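Local coordinates for replication protein B (Plasmid RSF1010, PDB 3H20) that acts as the DNA primase of the plasmid, joining nucleotides into short primers on single-stranded DNA for leading-strand replication, at residues G148-K153 and Q163-L168; I24-A29 and Q57-Y62. All coordinates share one frame; numbering follows the deposited sequence.

Interaction 1. Residues G148-K153 and Q163-L168; sequences GFTNRK and QPWVLL. With DPO (diphosphate), chain E.
Three backbone hydrogen bonds join G148-K153 to Q163-L168. G148 N donates to V166 O at 3.0 Å. V166 N donates to F149 O at 2.8 Å, and N151 N reaches P164 O, also at 2.8 Å. T150 and W165 form a single backbone bridge, and T150 CA makes a CA-H...O contact with P164 O.

A CH-pi contact joins T150 and W165. T150 CG2 sits over the face of the W165 six-membered ring, 3.6 Å from its centroid. The rim of the same ring meets G148 O at CZ3. G148 has positive phi (104°), a conformation that glycine readily adopts. V166 CG2 packs beside N151 CB, 4.1 Å away.

Both segments belong to the connection from strand 144-145 to strand 167-170; L167 and L168 lie in the latter strand. The connection lies in the primase N-terminal domain and supplies two residues of the diphosphate pocket.

N151 and K153 bind the diphosphate. N151 has CG anti to its backbone N (chi1 -172°), and its amide reaches the ligand from there. N151 ND2 donates to diphosphate O7 at 2.7 Å, almost straight (171°), and also to T100 O. N151 OD1 accepts from K153 N in an Asx turn. The extended K153 chain brings NZ 2.8 Å from diphosphate O2, with a weaker bond to O1.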
loop_
_atom_site.group_PDB
_atom_site.type_symbol
_atom_site.label_atom_id
_atom_site.label_comp_id
_atom_site.label_asym_id
_atom_site.label_seq_id
_atom_site.Cartn_x
_atom_site.Cartn_y
_atom_site.Cartn_z
ATOM N N GLY A 148 -25.700 10.040 13.384
ATOM C CA GLY A 148 -27.170 9.944 13.349
ATOM C C GLY A 148 -27.698 8.517 13.297
ATOM O O GLY A 148 -28.913 8.299 13.150
ATOM N N PHE A 149 -26.784 7.552 13.411
ATOM C CA PHE A 149 -27.091 6.127 13.261
ATOM C C PHE A 149 -26.502 5.319 14.413
ATOM O O PHE A 149 -25.557 5.757 15.072
ATOM C CB PHE A 149 -26.560 5.609 11.905
ATOM C CG PHE A 149 -27.178 6.290 10.721
ATOM C CD1 PHE A 149 -28.450 5.917 10.268
ATOM C CD2 PHE A 149 -26.522 7.343 10.089
ATOM C CE1 PHE A 149 -29.043 6.570 9.186
ATOM C CE2 PHE A 149 -27.107 8.002 9.012
ATOM C CZ PHE A 149 -28.369 7.612 8.556
ATOM N N THR A 150 -27.069 4.148 14.674
ATOM C CA THR A 150 -26.518 3.259 15.692
ATOM C C THR A 150 -25.300 2.500 15.160
ATOM O O THR A 150 -25.263 2.120 13.987
ATOM C CB THR A 150 -27.547 2.229 16.171
ATOM O OG1 THR A 150 -28.091 1.555 15.029
ATOM C CG2 THR A 150 -28.675 2.903 16.928
ATOM N N ASN A 151 -24.313 2.300 16.036
ATOM C CA ASN A 151 -23.147 1.460 15.769
ATOM C C ASN A 151 -23.546 0.003 16.011
ATOM O O ASN A 151 -23.775 -0.407 17.153
ATOM C CB ASN A 151 -21.984 1.883 16.683
ATOM C CG ASN A 151 -20.659 1.198 16.337
ATOM O OD1 ASN A 151 -20.615 0.005 16.036
ATOM N ND2 ASN A 151 -19.565 1.952 16.425
ATOM N N ARG A 152 -23.648 -0.764 14.929
ATOM C CA ARG A 152 -24.189 -2.128 14.970
ATOM C C ARG A 152 -23.120 -3.215 15.131
ATOM O O ARG A 152 -23.437 -4.387 15.359
ATOM C CB ARG A 152 -25.017 -2.392 13.706
ATOM C CG ARG A 152 -26.329 -1.620 13.641
ATOM C CD ARG A 152 -27.346 -2.238 14.586
ATOM N NE ARG A 152 -28.545 -1.415 14.698
ATOM C CZ ARG A 152 -29.510 -1.611 15.593
ATOM N NH1 ARG A 152 -29.427 -2.611 16.463
ATOM N NH2 ARG A 152 -30.567 -0.804 15.613
ATOM N N LYS A 153 -21.862 -2.804 15.009
ATOM C CA LYS A 153 -20.712 -3.702 14.982
ATOM C C LYS A 153 -20.445 -4.287 16.361
ATOM O O LYS A 153 -20.349 -3.549 17.339
ATOM C CB LYS A 153 -19.481 -2.939 14.479
ATOM C CG LYS A 153 -18.465 -3.792 13.749
ATOM C CD LYS A 153 -17.376 -2.939 13.132
ATOM C CE LYS A 153 -16.251 -3.798 12.551
ATOM N NZ LYS A 153 -15.184 -2.953 11.916
ATOM N N GLN A 163 -27.325 -0.479 22.123
ATOM C CA GLN A 163 -26.340 -0.278 21.062
ATOM C C GLN A 163 -26.033 1.217 20.957
ATOM O O GLN A 163 -26.960 2.020 20.878
ATOM C CB GLN A 163 -26.923 -0.784 19.739
ATOM C CG GLN A 163 -25.909 -1.311 18.749
ATOM C CD GLN A 163 -25.174 -2.553 19.243
ATOM O OE1 GLN A 163 -25.739 -3.395 19.949
ATOM N NE2 GLN A 163 -23.905 -2.667 18.870
ATOM N N PRO A 164 -24.735 1.602 20.955
ATOM C CA PRO A 164 -24.422 3.032 21.038
ATOM C C PRO A 164 -24.730 3.820 19.767
ATOM O O PRO A 164 -24.663 3.277 18.664
ATOM C CB PRO A 164 -22.914 3.054 21.318
ATOM C CG PRO A 164 -22.403 1.759 20.815
ATOM C CD PRO A 164 -23.523 0.768 20.871
ATOM N N TRP A 165 -25.050 5.098 19.946
ATOM C CA TRP A 165 -25.315 6.017 18.842
ATOM C C TRP A 165 -24.047 6.732 18.383
ATOM O O TRP A 165 -23.218 7.127 19.208
ATOM C CB TRP A 165 -26.358 7.044 19.272
ATOM C CG TRP A 165 -27.728 6.482 19.263
ATOM C CD1 TRP A 165 -28.357 5.824 20.280
ATOM C CD2 TRP A 165 -28.638 6.497 18.164
ATOM N NE1 TRP A 165 -29.620 5.434 19.881
ATOM C CE2 TRP A 165 -29.816 5.843 18.587
ATOM C CE3 TRP A 165 -28.579 7.014 16.863
ATOM C CZ2 TRP A 165 -30.919 5.686 17.751
ATOM C CZ3 TRP A 165 -29.675 6.861 16.038
ATOM C CH2 TRP A 165 -30.830 6.201 16.483
ATOM N N VAL A 166 -23.901 6.893 17.066
ATOM C CA VAL A 166 -22.788 7.662 16.497
ATOM C C VAL A 166 -23.161 9.156 16.522
ATOM O O VAL A 166 -24.145 9.567 15.906
ATOM C CB VAL A 166 -22.455 7.185 15.052
ATOM C CG1 VAL A 166 -21.281 7.972 14.448
ATOM C CG2 VAL A 166 -22.156 5.683 15.038
ATOM N N LEU A 167 -22.380 9.960 17.243
ATOM C CA LEU A 167 -22.753 11.362 17.502
ATOM C C LEU A 167 -21.794 12.354 16.864
ATOM O O LEU A 167 -20.584 12.145 16.907
ATOM C CB LEU A 167 -22.806 11.629 19.009
ATOM C CG LEU A 167 -23.721 10.684 19.807
ATOM C CD1 LEU A 167 -23.476 10.817 21.307
ATOM C CD2 LEU A 167 -25.186 10.897 19.476
ATOM N N LEU A 168 -22.335 13.435 16.298
ATOM C CA LEU A 168 -21.505 14.552 15.833
ATOM C C LEU A 168 -21.206 15.486 17.005
ATOM O O LEU A 168 -22.098 16.161 17.500
ATOM C CB LEU A 168 -22.206 15.339 14.716
ATOM C CG LEU A 168 -21.384 16.426 14.009
ATOM C CD1 LEU A 168 -20.255 15.818 13.173
ATOM C CD2 LEU A 168 -22.315 17.284 13.134
HETATM P P1 DPO E . -15.637 0.440 12.192
HETATM O O1 DPO E . -14.214 -0.158 12.652
HETATM O O2 DPO E . -16.217 -0.475 11.142
HETATM O O3 DPO E . -15.446 1.907 11.873
HETATM O O4 DPO E . -16.527 0.294 13.537
HETATM P P2 DPO E . -16.047 0.868 14.970
HETATM O O5 DPO E . -14.858 0.016 15.348
HETATM O O6 DPO E . -15.738 2.327 14.696
HETATM O O7 DPO E . -17.237 0.646 15.866
#

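Interaction 2. Residues I24-A29 and Q57-Y62; sequences IGVRDA and QGNDVY. With DPO (diphosphate), chain E.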
loop_
_atom_site.group_PDB
_atom_site.type_symbol
_atom_site.label_atom_id
_atom_site.label_comp_id
_atom_site.label_asym_id
_atom_site.label_seq_id
_atom_site.Cartn_x
_atom_site.Cartn_y
_atom_site.Cartn_z
ATOM N N ILE A 24 -21.364 6.850 0.199
ATOM C CA ILE A 24 -22.013 6.317 1.390
ATOM C C ILE A 24 -21.866 4.798 1.355
ATOM O O ILE A 24 -22.191 4.156 0.355
ATOM C CB ILE A 24 -23.519 6.704 1.478
ATOM C CG1 ILE A 24 -23.708 8.225 1.634
ATOM C CG2 ILE A 24 -24.236 5.928 2.605
ATOM C CD1 ILE A 24 -23.156 8.838 2.941
ATOM N N GLY A 25 -21.351 4.231 2.439
ATOM C CA GLY A 25 -21.208 2.775 2.541
ATOM C C GLY A 25 -22.171 2.194 3.563
ATOM O O GLY A 25 -22.363 2.743 4.652
ATOM N N VAL A 26 -22.776 1.073 3.202
ATOM C CA VAL A 26 -23.723 0.381 4.059
ATOM C C VAL A 26 -23.251 -1.076 4.194
ATOM O O VAL A 26 -23.177 -1.807 3.199
ATOM C CB VAL A 26 -25.160 0.495 3.488
ATOM C CG1 VAL A 26 -26.120 -0.398 4.234
ATOM C CG2 VAL A 26 -25.652 1.951 3.556
ATOM N N ARG A 27 -22.893 -1.473 5.417
ATOM C CA ARG A 27 -22.372 -2.820 5.689
ATOM C C ARG A 27 -23.144 -3.570 6.779
ATOM O O ARG A 27 -23.300 -3.077 7.900
ATOM C CB ARG A 27 -20.888 -2.778 6.060
ATOM C CG ARG A 27 -20.257 -4.159 6.224
ATOM C CD ARG A 27 -18.783 -4.097 6.621
ATOM N NE ARG A 27 -18.217 -5.445 6.637
ATOM C CZ ARG A 27 -17.650 -6.037 5.586
ATOM N NH1 ARG A 27 -17.179 -7.275 5.694
ATOM N NH2 ARG A 27 -17.545 -5.388 4.428
ATOM N N ASP A 28 -23.589 -4.778 6.438
ATOM C CA ASP A 28 -24.280 -5.661 7.372
ATOM C C ASP A 28 -23.276 -6.290 8.337
ATOM O O ASP A 28 -22.456 -7.128 7.946
ATOM C CB ASP A 28 -25.057 -6.741 6.609
ATOM C CG ASP A 28 -26.032 -7.511 7.494
ATOM O OD1 ASP A 28 -25.597 -8.150 8.479
ATOM O OD2 ASP A 28 -27.241 -7.498 7.184
ATOM N N ALA A 29 -23.370 -5.888 9.599
ATOM C CA ALA A 29 -22.438 -6.308 10.649
ATOM C C ALA A 29 -22.444 -7.810 10.953
ATOM O O ALA A 29 -21.447 -8.356 11.436
ATOM C CB ALA A 29 -22.716 -5.517 11.917
ATOM N N GLN A 57 -32.046 -2.633 10.323
ATOM C CA GLN A 57 -31.919 -4.032 9.897
ATOM C C GLN A 57 -30.507 -4.606 10.112
ATOM O O GLN A 57 -30.204 -5.712 9.657
ATOM C CB GLN A 57 -32.382 -4.199 8.444
ATOM C CG GLN A 57 -33.889 -3.965 8.248
ATOM C CD GLN A 57 -34.339 -4.096 6.800
ATOM O OE1 GLN A 57 -33.531 -4.004 5.877
ATOM N NE2 GLN A 57 -35.639 -4.311 6.598
ATOM N N GLY A 58 -29.660 -3.858 10.818
ATOM C CA GLY A 58 -28.345 -4.359 11.245
ATOM C C GLY A 58 -27.128 -3.852 10.482
ATOM O O GLY A 58 -26.024 -4.389 10.643
ATOM N N ASN A 59 -27.321 -2.824 9.657
ATOM C CA ASN A 59 -26.243 -2.233 8.846
ATOM C C ASN A 59 -25.564 -1.015 9.497
ATOM O O ASN A 59 -26.250 -0.115 10.004
ATOM C CB ASN A 59 -26.780 -1.827 7.460
ATOM C CG ASN A 59 -27.198 -3.023 6.608
ATOM O OD1 ASN A 59 -26.377 -3.613 5.902
ATOM N ND2 ASN A 59 -28.475 -3.383 6.670
ATOM N N ASP A 60 -24.228 -0.976 9.470
ATOM C CA ASP A 60 -23.489 0.251 9.801
ATOM C C ASP A 60 -23.432 1.183 8.582
ATOM O O ASP A 60 -23.432 0.712 7.433
ATOM C CB ASP A 60 -22.075 -0.066 10.308
ATOM C CG ASP A 60 -22.082 -0.730 11.675
ATOM O OD1 ASP A 60 -22.363 -0.036 12.676
ATOM O OD2 ASP A 60 -21.791 -1.935 11.746
ATOM N N VAL A 61 -23.420 2.490 8.846
ATOM C CA VAL A 61 -23.469 3.524 7.810
ATOM C C VAL A 61 -22.176 4.352 7.830
ATOM O O VAL A 61 -21.828 4.969 8.849
ATOM C CB VAL A 61 -24.705 4.461 7.975
ATOM C CG1 VAL A 61 -24.838 5.429 6.779
ATOM C CG2 VAL A 61 -26.002 3.639 8.156
ATOM N N TYR A 62 -21.491 4.375 6.690
ATOM C CA TYR A 62 -20.170 4.981 6.559
ATOM C C TYR A 62 -20.172 6.081 5.500
ATOM O O TYR A 62 -21.047 6.118 4.622
ATOM C CB TYR A 62 -19.138 3.925 6.163
ATOM C CG TYR A 62 -18.955 2.796 7.158
ATOM C CD1 TYR A 62 -18.054 2.911 8.217
ATOM C CD2 TYR A 62 -19.671 1.615 7.030
ATOM C CE1 TYR A 62 -17.872 1.863 9.133
ATOM C CE2 TYR A 62 -19.502 0.570 7.936
ATOM C CZ TYR A 62 -18.602 0.702 8.982
ATOM O OH TYR A 62 -18.451 -0.339 9.873
HETATM P P1 DPO E . -15.637 0.440 12.192
HETATM O O1 DPO E . -14.214 -0.158 12.652
HETATM O O2 DPO E . -16.217 -0.475 11.142
HETATM O O3 DPO E . -15.446 1.907 11.873
HETATM O O4 DPO E . -16.527 0.294 13.537
HETATM P P2 DPO E . -16.047 0.868 14.970
HETATM O O5 DPO E . -14.858 0.016 15.348
HETATM O O6 DPO E . -15.738 2.327 14.696
HETATM O O7 DPO E . -17.237 0.646 15.866
HETATM O O HOH W 1 -29.169 -6.001 5.306
HETATM O O HOH W 2 -28.143 -7.743 10.023
#
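Strands 24-28 and 59-62 run antiparallel, their axes 4.3 Å apart at closest approach. G25 and Y62 form a hydrogen-bonded pair, with G25 N to Y62 O at 2.9 Å and Y62 N to G25 O at 2.8 Å. R27 and D60 form the next such pair. V26-V61 and D28-N59 are the non-hydrogen-bonded pairs. Past the paired strands, A29 N still donates to G58 O. G58 has positive phi and is the C-prime residue of the Schellman motif that ends helix 48-56.

V26, D28, N59 and V61 point to one face of the sheet. V26 CG1 lies 3.6 Å from N59 CB, and the two side chains cross at a slant. The N59 amide plane stands almost perpendicular to the D28 carboxylate (85°). A water bridges them, donating to D28 OD2 and accepting from N59 ND2. N59 ND2 also bonds M54 O, while D28 OD1 takes T30 N and T31 N.

R27, D60 and Y62 point to the other face. R27 CB meets the Y62 ring at its edge, 4.1 Å from CE2. The D60 carboxylate is turned to R145 in a salt bridge, and its OD2 lies 3.7 Å from A29 CB. With CG anti to the carbonyl carbon (chi1 -61°), the Y62 ring runs out past R27 CB and its hydroxyl donates to diphosphate O2 at 2.6 Å.

The two strands are the central pair of a four-stranded antiparallel sheet in the primase N-terminal domain. Helix 48-56 packs on the V26 face, and the diphosphate site lies on the Y62 face.

From the N terminus, interaction 2 comes first. It closes a loop of 27 residues that holds strand 34-40 and helices 41-46 and 48-56. Interaction 1 opens later and closes a shorter loop of nine residues, without helix or strand. The two are in series and neither nest nor cross. Their centres lie about 11 Å apart, and they touch chiefly at D60, whose OD1 probably accepts a hydrogen bond from R152 N at 2.7 Å. The loop before strand 167-170, which belongs to a second sheet, is thus tied to strand 59-65 of the first. Both contacts reach the same diphosphate, and R145 completes its pocket.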